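Local coordinates for protein aminotransferase TlmJ (Streptoalloteichus hindustanus, PDB 5UID) that probably catalyses pyridoxal 5'-phosphate-dependent transamination in natural product biosynthesis, as a member of the DegT/DnrJ/EryC1 aminotransferase family, at residues A[278-283]-A[374-379]. Numbering follows the deposited sequence.
Sequences QGLSTV and GEVRAG
R377 reaches across from its helix to the backbone of G279. Its NH2 donates to G279 O at 2.7 Å, with an N-H...O angle of 152°. The oxygen lies almost exactly in the guanidinium plane of R377, so the bond uses the edge of the group, although the donor itself stands 31° off the plane of the carbonyl. The arginine chain bends at chi3 (62°): R377 CD lies 3.4 Å from G279 O, NE swings off, and NH2 is the atom that comes back to the oxygen. One face of the guanidinium is then taken by V283, whose CG2 lies 3.3 Å from R377 NH2. G279, just before the type I turn L280–V283, and V283, its last residue, thus meet the same group at its edge and over one face.

L280 runs past R377 in the opposite direction, and L280 CD2 touches R377 CG at 3.7 Å. The same leucine methyl, L280 CD2, meets V376 CG1, also at 3.7 Å, the leucine and valine side chains crossing at about a right angle.

The contact joins the 278-283 segment, on helix 249-280, to helix 366-383, its centre about 28 Å from the centre of the chain. Around it, L358 of strand 355-358 and L286, in the loop just after V283, pack against both L280 and V376, while I373 and L380 of helix 366-383 touch L280 and V283 respectively.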
ATOM      1  N   GLN A 278     -15.043  -7.430 -36.104  1.00 35.60           N
ATOM      2  CA  GLN A 278     -15.619  -7.188 -37.421  1.00 35.28           C
ATOM      3  C   GLN A 278     -14.582  -6.640 -38.394  1.00 39.25           C
ATOM      4  O   GLN A 278     -14.525  -7.067 -39.553  1.00 43.69           O
ATOM      5  CB  GLN A 278     -16.804  -6.229 -37.305  1.00 37.08           C
ATOM      6  CG  GLN A 278     -17.513  -5.955 -38.623  1.00 46.02           C
ATOM      7  CD  GLN A 278     -18.604  -4.909 -38.492  1.00 47.80           C
ATOM      8  OE1 GLN A 278     -18.514  -4.003 -37.664  1.00 43.73           O
ATOM      9  NE2 GLN A 278     -19.645  -5.035 -39.307  1.00 52.45           N
ATOM     10  N   GLY A 279     -13.749  -5.702 -37.945  1.00 43.28           N
ATOM     11  CA  GLY A 279     -12.817  -5.042 -38.840  1.00 42.85           C
ATOM     12  C   GLY A 279     -11.511  -5.766 -39.088  1.00 39.26           C
ATOM     13  O   GLY A 279     -10.793  -5.401 -40.025  1.00 41.02           O
ATOM     14  N   LEU A 280     -11.186  -6.785 -38.291  1.00 35.22           N
ATOM     15  CA  LEU A 280      -9.890  -7.443 -38.381  1.00 42.77           C
ATOM     16  C   LEU A 280      -9.960  -8.947 -38.608  1.00 46.95           C
ATOM     17  O   LEU A 280      -8.906  -9.593 -38.662  1.00 48.61           O
ATOM     18  CB  LEU A 280      -9.075  -7.175 -37.108  1.00 39.14           C
ATOM     19  CG  LEU A 280      -8.795  -5.719 -36.734  1.00 40.50           C
ATOM     20  CD1 LEU A 280      -8.004  -5.658 -35.443  1.00 37.37           C
ATOM     21  CD2 LEU A 280      -8.055  -5.003 -37.846  1.00 42.52           C
ATOM     22  N   SER A 281     -11.155  -9.526 -38.746  1.00 57.95           N
ATOM     23  CA  SER A 281     -11.268 -10.980 -38.837  1.00 66.16           C
ATOM     24  C   SER A 281     -10.684 -11.507 -40.143  1.00 63.68           C
ATOM     25  O   SER A 281      -9.848 -12.418 -40.137  1.00 68.78           O
ATOM     26  CB  SER A 281     -12.729 -11.405 -38.694  1.00 73.91           C
ATOM     27  OG  SER A 281     -13.191 -11.188 -37.372  1.00 76.31           O
ATOM     28  N   THR A 282     -11.113 -10.952 -41.273  1.00 59.72           N
ATOM     29  CA  THR A 282     -10.676 -11.423 -42.580  1.00 61.20           C
ATOM     30  C   THR A 282      -9.336 -10.837 -43.010  1.00 60.89           C
ATOM     31  O   THR A 282      -9.057 -10.780 -44.214  1.00 66.61           O
ATOM     32  CB  THR A 282     -11.741 -11.110 -43.634  1.00 59.87           C
ATOM     33  N   VAL A 283      -8.504 -10.406 -42.067  1.00 53.40           N
ATOM     34  CA  VAL A 283      -7.207  -9.817 -42.382  1.00 47.33           C
ATOM     35  C   VAL A 283      -6.150 -10.913 -42.334  1.00 43.22           C
ATOM     36  O   VAL A 283      -5.886 -11.488 -41.272  1.00 43.52           O
ATOM     37  CB  VAL A 283      -6.866  -8.675 -41.414  1.00 44.05           C
ATOM     38  CG1 VAL A 283      -5.440  -8.196 -41.638  1.00 42.22           C
ATOM     39  CG2 VAL A 283      -7.845  -7.529 -41.589  1.00 46.03           C
ATOM     40  N   GLY A 374      -8.041   0.940 -38.525  1.00 36.98           N
ATOM     41  CA  GLY A 374      -7.436   1.413 -39.760  1.00 34.36           C
ATOM     42  C   GLY A 374      -5.924   1.307 -39.756  1.00 35.86           C
ATOM     43  O   GLY A 374      -5.319   0.876 -40.740  1.00 40.45           O
ATOM     44  N   GLU A 375      -5.290   1.698 -38.647  1.00 31.33           N
ATOM     45  CA  GLU A 375      -3.837   1.610 -38.564  1.00 33.41           C
ATOM     46  C   GLU A 375      -3.359   0.163 -38.538  1.00 37.10           C
ATOM     47  O   GLU A 375      -2.302  -0.147 -39.101  1.00 33.72           O
ATOM     48  CB  GLU A 375      -3.333   2.361 -37.333  1.00 36.90           C
ATOM     49  CG  GLU A 375      -3.486   3.865 -37.420  1.00 40.87           C
ATOM     50  CD  GLU A 375      -2.650   4.469 -38.528  1.00 55.12           C
ATOM     51  OE1 GLU A 375      -1.638   3.847 -38.912  1.00 56.86           O
ATOM     52  OE2 GLU A 375      -3.006   5.563 -39.017  1.00 59.10           O
ATOM     53  N   VAL A 376      -4.119  -0.732 -37.900  1.00 27.67           N
ATOM     54  CA  VAL A 376      -3.740  -2.142 -37.877  1.00 29.39           C
ATOM     55  C   VAL A 376      -3.809  -2.735 -39.280  1.00 32.04           C
ATOM     56  O   VAL A 376      -2.881  -3.420 -39.727  1.00 31.89           O
ATOM     57  CB  VAL A 376      -4.615  -2.926 -36.881  1.00 34.18           C
ATOM     58  CG1 VAL A 376      -4.440  -4.425 -37.081  1.00 29.38           C
ATOM     59  CG2 VAL A 376      -4.253  -2.551 -35.449  1.00 29.70           C
ATOM     60  N   ARG A 377      -4.903  -2.470 -39.998  1.00 35.23           N
ATOM     61  CA  ARG A 377      -5.038  -2.992 -41.356  1.00 35.23           C
ATOM     62  C   ARG A 377      -3.977  -2.411 -42.281  1.00 30.39           C
ATOM     63  O   ARG A 377      -3.393  -3.132 -43.098  1.00 34.83           O
ATOM     64  CB  ARG A 377      -6.440  -2.701 -41.896  1.00 33.14           C
ATOM     65  CG  ARG A 377      -7.560  -3.428 -41.158  1.00 29.08           C
ATOM     66  CD  ARG A 377      -8.913  -3.146 -41.796  1.00 36.68           C
ATOM     67  NE  ARG A 377      -8.965  -3.622 -43.175  1.00 38.53           N
ATOM     68  CZ  ARG A 377      -9.563  -4.745 -43.558  1.00 40.48           C
ATOM     69  NH1 ARG A 377      -9.552  -5.100 -44.835  1.00 39.82           N
ATOM     70  NH2 ARG A 377     -10.178  -5.511 -42.667  1.00 32.00           N
ATOM     71  N   ALA A 378      -3.710  -1.108 -42.168  1.00 32.37           N
ATOM     72  CA  ALA A 378      -2.692  -0.487 -43.011  1.00 31.18           C
ATOM     73  C   ALA A 378      -1.296  -0.967 -42.635  1.00 33.67           C
ATOM     74  O   ALA A 378      -0.457  -1.203 -43.513  1.00 33.61           O
ATOM     75  CB  ALA A 378      -2.780   1.034 -42.912  1.00 30.84           C
ATOM     76  N   GLY A 379      -1.029  -1.115 -41.337  1.00 38.65           N
ATOM     77  CA  GLY A 379       0.285  -1.565 -40.910  1.00 38.50           C
ATOM     78  C   GLY A 379       0.610  -2.965 -41.391  1.00 37.73           C
ATOM     79  O   GLY A 379       1.716  -3.226 -41.873  1.00 33.28           O
TER